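Local coordinates for protein EH1AB1 (PDB 6I8F) that probably hydrolyses carboxylic esters as a serine hydrolase of the alpha/beta hydrolase fold, at residues D60-A65 with T116-A121; R85-A90 with L120-R125. One frame throughout, in Å; residues are numbered along the deposited sequence.

Interaction 1 of 2, residues D60-A65 with T116-A121; sequences DPPEVA and TCRRLA. With GOL (glycerol), chain H.
In this alpha/beta hydrolase, the extended loop that leads into the edge strand 66-73 packs against helix 114-124 in a contact at the protein surface, and Arg118 of that helix makes most of the contact. The segment 60-65, with two prolines in succession, runs past the arginine so that backbone and rings meet different parts of one long side chain. The aliphatic part is flanked first: Pro61 CB lies 3.5 Å from Arg118 CD, and the ring of Pro62 meets Arg118 CB through CG and CD. From another side of the arginine, Val64 crosses it at about a right angle, its CG1 resting 3.8 Å from Arg118 CB. The arginine side chain is extended from CG to NE (chi2 165°, chi3 174°), which carries the guanidinium past the prolines to the backbone beyond them. There Arg118 NH1 donates to Pro62 O at 2.9 Å, the oxygen lying near the guanidinium plane, although the donor is tilted 29° from the carbonyl plane. Asp114, one helical turn earlier, forms a salt bridge with Arg118 NE, which together with the NH1 bond should limit how the guanidinium turns. A glycerol, probably from the crystallisation liquor, binds beside it, its O1 near the guanidinium plane: Arg118 NH2 reaches its O3 at 2.9 Å and NH1 its O1 at 2.8 Å. That O1 is gripped further by the backbone, Val64 N donating to it at 3.1 Å, and it gives its own proton to Glu63 OE1 at 2.5 Å.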
loop_
_atom_site.group_PDB
_atom_site.type_symbol
_atom_site.label_atom_id
_atom_site.label_comp_id
_atom_site.label_asym_id
_atom_site.label_seq_id
_atom_site.Cartn_x
_atom_site.Cartn_y
_atom_site.Cartn_z
ATOM N N ASP A 60 15.890 -13.327 -13.297
ATOM C CA ASP A 60 17.256 -12.939 -13.627
ATOM C C ASP A 60 17.600 -11.611 -12.964
ATOM O O ASP A 60 16.762 -10.717 -12.888
ATOM C CB ASP A 60 17.461 -12.830 -15.134
ATOM C CG ASP A 60 17.485 -14.186 -15.814
ATOM O OD1 ASP A 60 17.743 -15.188 -15.125
ATOM O OD2 ASP A 60 17.229 -14.221 -17.018
ATOM N N PRO A 61 18.836 -11.454 -12.444
ATOM C CA PRO A 61 19.207 -10.238 -11.727
ATOM C C PRO A 61 19.241 -9.019 -12.639
ATOM O O PRO A 61 19.968 -9.011 -13.627
ATOM C CB PRO A 61 20.602 -10.551 -11.174
ATOM C CG PRO A 61 21.135 -11.619 -12.104
ATOM C CD PRO A 61 19.917 -12.456 -12.441
ATOM N N PRO A 62 18.479 -7.944 -12.332
ATOM C CA PRO A 62 18.607 -6.692 -13.069
ATOM C C PRO A 62 19.920 -5.991 -12.692
ATOM O O PRO A 62 20.446 -6.163 -11.559
ATOM C CB PRO A 62 17.391 -5.870 -12.641
ATOM C CG PRO A 62 17.054 -6.394 -11.263
ATOM C CD PRO A 62 17.535 -7.834 -11.215
ATOM N N GLU A 63 20.443 -5.207 -13.635
ATOM C CA GLU A 63 21.610 -4.378 -13.371
ATOM C C GLU A 63 21.228 -3.323 -12.324
ATOM O O GLU A 63 20.124 -2.779 -12.341
ATOM C CB GLU A 63 22.129 -3.707 -14.654
ATOM C CG GLU A 63 22.867 -4.654 -15.577
ATOM C CD GLU A 63 24.078 -5.344 -14.955
ATOM O OE1 GLU A 63 24.955 -4.635 -14.406
ATOM O OE2 GLU A 63 24.117 -6.598 -14.976
ATOM N N VAL A 64 22.162 -3.060 -11.413
ATOM C CA VAL A 64 22.103 -1.936 -10.490
ATOM C C VAL A 64 23.334 -1.052 -10.747
ATOM O O VAL A 64 24.173 -1.408 -11.555
ATOM C CB VAL A 64 22.029 -2.425 -9.033
ATOM C CG1 VAL A 64 20.739 -3.188 -8.766
ATOM C CG2 VAL A 64 23.233 -3.265 -8.658
ATOM N N ALA A 65 23.425 0.097 -10.067
ATOM C CA ALA A 65 24.549 1.014 -10.248
ATOM C C ALA A 65 25.825 0.366 -9.713
ATOM O O ALA A 65 26.903 0.543 -10.280
ATOM C CB ALA A 65 24.288 2.327 -9.553
ATOM N N THR A 116 15.988 -10.189 -6.092
ATOM C CA THR A 116 14.918 -9.504 -5.397
ATOM C C THR A 116 15.424 -8.189 -4.798
ATOM O O THR A 116 14.747 -7.163 -4.900
ATOM C CB THR A 116 14.302 -10.394 -4.313
ATOM O OG1 THR A 116 13.760 -11.537 -4.981
ATOM C CG2 THR A 116 13.248 -9.679 -3.494
ATOM N N CYS A 117 16.585 -8.222 -4.142
ATOM C CA CYS A 117 17.154 -7.018 -3.550
ATOM C C CYS A 117 17.531 -6.004 -4.634
ATOM O O CYS A 117 17.313 -4.811 -4.445
ATOM C CB CYS A 117 18.364 -7.324 -2.688
ATOM S SG CYS A 117 17.888 -8.056 -1.101
ATOM N N ARG A 118 18.062 -6.498 -5.754
ATOM C CA ARG A 118 18.417 -5.645 -6.896
ATOM C C ARG A 118 17.164 -4.902 -7.370
ATOM O O ARG A 118 17.197 -3.685 -7.584
ATOM C CB ARG A 118 19.025 -6.466 -8.038
ATOM C CG ARG A 118 20.469 -6.883 -7.806
ATOM C CD ARG A 118 20.869 -7.984 -8.774
ATOM N NE ARG A 118 22.291 -8.320 -8.697
ATOM C CZ ARG A 118 23.259 -7.736 -9.410
ATOM N NH1 ARG A 118 22.971 -6.826 -10.332
ATOM N NH2 ARG A 118 24.521 -8.073 -9.184
ATOM N N ARG A 119 16.066 -5.655 -7.533
ATOM C CA ARG A 119 14.825 -5.091 -8.050
ATOM C C ARG A 119 14.284 -4.082 -7.036
ATOM O O ARG A 119 13.834 -3.013 -7.427
ATOM C CB ARG A 119 13.798 -6.174 -8.380
ATOM C CG ARG A 119 12.599 -5.661 -9.161
ATOM C CD ARG A 119 11.667 -6.766 -9.644
ATOM N NE ARG A 119 10.534 -6.209 -10.368
ATOM C CZ ARG A 119 10.432 -6.139 -11.696
ATOM N NH1 ARG A 119 11.361 -6.692 -12.451
ATOM N NH2 ARG A 119 9.379 -5.549 -12.257
ATOM N N LEU A 120 14.350 -4.410 -5.738
ATOM C CA LEU A 120 13.829 -3.491 -4.714
ATOM C C LEU A 120 14.602 -2.167 -4.759
ATOM O O LEU A 120 14.016 -1.103 -4.622
ATOM C CB LEU A 120 13.921 -4.135 -3.328
ATOM C CG LEU A 120 12.933 -5.267 -3.041
ATOM C CD1 LEU A 120 13.184 -5.854 -1.662
ATOM C CD2 LEU A 120 11.492 -4.796 -3.153
ATOM N N ALA A 121 15.930 -2.242 -4.912
ATOM C CA ALA A 121 16.775 -1.038 -4.957
ATOM C C ALA A 121 16.360 -0.154 -6.141
ATOM O O ALA A 121 16.061 1.026 -5.956
ATOM C CB ALA A 121 18.234 -1.409 -5.012
HETATM C C1 GOL H . 25.254 -4.618 -10.858
HETATM O O1 GOL H . 24.492 -5.071 -11.947
HETATM C C2 GOL H . 26.689 -4.634 -11.271
HETATM O O2 GOL H . 27.198 -3.458 -10.637
HETATM C C3 GOL H . 27.338 -5.934 -10.808
HETATM O O3 GOL H . 26.468 -7.060 -11.039
#

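Interaction 2 of 2, residues R85-A90 with L120-R125; sequences RPLGEA and LANKSR
With its CG anti to the carbonyl carbon (chi1 -74°) and its amide turned by chi2 of -15°, Asn122 near the end of helix 114-124 presents OD1 to Leu87 N in the type II beta turn Pro86-Glu89, where the chain leaves strand 78-85 of the alpha/beta hydrolase sheet. The bond is nearly straight, 2.9 Å from Leu87 N to Asn122 OD1 with an N-H...O angle of 170°, though the donor stands out of the amide plane. ND2 of the same amide is given to Glu63 O of the neighbouring loop, so its two ends serve two loops and its rotation is fixed. Replacing Asn122 by an alanine removes the amide, and Leu87 N and Glu63 O would probably each lose a hydrogen-bond mate, with the turn less firmly held to the helix. Pro86 packs next to this bond: its CB sits 3.3 Å from Ala121 O, and its CG faces the carbonyl carbon of Arg125. A water spans the backbones alongside, donating to Leu87 O at 2.6 Å and to Asn122 O at 2.8 Å.

At the helix end the chain turns at Arg125, whose phi is positive, and its side chain runs out across Glu89 at about a right angle. The glutamate bends at chi2 and lays its carboxylate against the aliphatic part of the arginine, not its N-H groups: Glu89 OE2 is 4.4 Å from Arg125 NE, too far for a salt bridge and well out of the guanidinium plane, so only the opposite charges act. The arginine's NH1 is instead paired with the C-terminal carboxylate of Thr329. The nearest touch between the two side chains is Glu89 OE2 to Arg125 CD, at 3.5 Å.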
loop_
_atom_site.group_PDB
_atom_site.type_symbol
_atom_site.label_atom_id
_atom_site.label_comp_id
_atom_site.label_asym_id
_atom_site.label_seq_id
_atom_site.Cartn_x
_atom_site.Cartn_y
_atom_site.Cartn_z
ATOM N N ARG A 85 23.300 -0.344 -4.912
ATOM C CA ARG A 85 23.032 1.046 -5.238
ATOM C C ARG A 85 22.071 1.063 -6.420
ATOM O O ARG A 85 22.351 0.436 -7.443
ATOM C CB ARG A 85 24.347 1.769 -5.535
ATOM C CG ARG A 85 24.184 3.248 -5.852
ATOM C CD ARG A 85 25.490 4.007 -5.734
ATOM N NE ARG A 85 25.210 5.420 -5.803
ATOM C CZ ARG A 85 24.987 6.225 -4.766
ATOM N NH1 ARG A 85 25.305 5.868 -3.530
ATOM N NH2 ARG A 85 24.457 7.412 -4.999
ATOM N N PRO A 86 20.919 1.763 -6.317
ATOM C CA PRO A 86 19.937 1.793 -7.402
ATOM C C PRO A 86 20.485 2.462 -8.677
ATOM O O PRO A 86 21.226 3.438 -8.591
ATOM C CB PRO A 86 18.762 2.615 -6.844
ATOM C CG PRO A 86 19.327 3.377 -5.659
ATOM C CD PRO A 86 20.530 2.603 -5.172
ATOM N N LEU A 87 20.119 1.921 -9.840
ATOM C CA LEU A 87 20.374 2.582 -11.117
ATOM C C LEU A 87 19.882 4.027 -11.065
ATOM O O LEU A 87 18.762 4.281 -10.627
ATOM C CB LEU A 87 19.620 1.862 -12.228
ATOM C CG LEU A 87 20.296 0.640 -12.823
ATOM C CD1 LEU A 87 19.463 0.124 -13.990
ATOM C CD2 LEU A 87 21.718 0.957 -13.267
ATOM N N GLY A 88 20.747 4.949 -11.509
ATOM C CA GLY A 88 20.366 6.318 -11.831
ATOM C C GLY A 88 20.489 7.279 -10.662
ATOM O O GLY A 88 20.400 8.487 -10.876
ATOM N N GLU A 89 20.659 6.766 -9.433
ATOM C CA GLU A 89 20.746 7.623 -8.239
ATOM C C GLU A 89 22.209 8.037 -8.029
ATOM O O GLU A 89 23.092 7.178 -7.933
ATOM C CB GLU A 89 20.185 6.917 -6.999
ATOM C CG GLU A 89 18.671 6.755 -7.030
ATOM C CD GLU A 89 17.881 8.057 -7.087
ATOM O OE1 GLU A 89 18.004 8.859 -6.130
ATOM O OE2 GLU A 89 17.140 8.271 -8.088
ATOM N N ALA A 90 22.437 9.354 -7.940
ATOM C CA ALA A 90 23.776 9.944 -7.809
ATOM C C ALA A 90 24.012 10.554 -6.420
ATOM O O ALA A 90 25.122 11.012 -6.146
ATOM C CB ALA A 90 23.978 10.987 -8.882
ATOM N N LEU A 120 14.350 -4.410 -5.738
ATOM C CA LEU A 120 13.829 -3.491 -4.714
ATOM C C LEU A 120 14.602 -2.167 -4.759
ATOM O O LEU A 120 14.016 -1.103 -4.622
ATOM C CB LEU A 120 13.921 -4.135 -3.328
ATOM C CG LEU A 120 12.933 -5.267 -3.041
ATOM C CD1 LEU A 120 13.184 -5.854 -1.662
ATOM C CD2 LEU A 120 11.492 -4.796 -3.153
ATOM N N ALA A 121 15.930 -2.242 -4.912
ATOM C CA ALA A 121 16.775 -1.038 -4.957
ATOM C C ALA A 121 16.360 -0.154 -6.141
ATOM O O ALA A 121 16.061 1.026 -5.956
ATOM C CB ALA A 121 18.234 -1.409 -5.012
ATOM N N ASN A 122 16.322 -0.738 -7.339
ATOM C CA ASN A 122 16.037 -0.001 -8.570
ATOM C C ASN A 122 14.648 0.658 -8.508
ATOM O O ASN A 122 14.502 1.814 -8.877
ATOM C CB ASN A 122 16.173 -0.896 -9.803
ATOM C CG ASN A 122 17.612 -1.196 -10.154
ATOM O OD1 ASN A 122 18.522 -0.531 -9.672
ATOM N ND2 ASN A 122 17.836 -2.185 -11.005
ATOM N N LYS A 123 13.652 -0.076 -8.009
ATOM C CA LYS A 123 12.262 0.351 -8.033
ATOM C C LYS A 123 12.006 1.386 -6.933
ATOM O O LYS A 123 11.228 2.304 -7.128
ATOM C CB LYS A 123 11.335 -0.852 -7.854
ATOM C CG LYS A 123 11.336 -1.832 -9.013
ATOM C CD LYS A 123 10.587 -1.337 -10.220
ATOM C CE LYS A 123 10.755 -2.262 -11.404
ATOM N NZ LYS A 123 9.938 -1.800 -12.548
ATOM N N SER A 124 12.680 1.237 -5.786
ATOM C CA SER A 124 12.491 2.125 -4.660
ATOM C C SER A 124 13.345 3.392 -4.782
ATOM O O SER A 124 13.018 4.393 -4.159
ATOM C CB SER A 124 12.790 1.423 -3.373
ATOM O OG SER A 124 14.183 1.184 -3.261
ATOM N N ARG A 125 14.447 3.320 -5.541
ATOM C CA ARG A 125 15.493 4.357 -5.577
ATOM C C ARG A 125 16.158 4.459 -4.201
ATOM O O ARG A 125 16.741 5.500 -3.857
ATOM C CB ARG A 125 14.936 5.722 -5.997
ATOM C CG ARG A 125 14.155 5.720 -7.306
ATOM C CD ARG A 125 13.798 7.146 -7.708
ATOM N NE ARG A 125 12.915 7.224 -8.864
ATOM C CZ ARG A 125 12.296 8.323 -9.300
ATOM N NH1 ARG A 125 12.104 9.369 -8.509
ATOM N NH2 ARG A 125 11.864 8.360 -10.547
HETATM O O HOH W 1 16.435 3.218 -10.279
HETATM O O HOH W 2 16.767 8.175 -3.998
#

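In the fold
Both contacts draw on helix 114-124, and their centres lie about 8 Å apart, on one flank of the fold. Along the chain the loop 60-65 comes first, then the turn 85-90 beyond the hairpin of strands 66-73 and 78-85, and last the helix, whose residues Leu120 and Ala121 belong to both interactions. The two loop segments also meet directly, where Ala65 pairs by backbone hydrogen bonding with Arg85. Interaction 1 thus fastens the entry to the hairpin and interaction 2 its exit, so that one helix packs against the open end of the hairpin at one edge of the sheet, which includes the outermost strand 66-73.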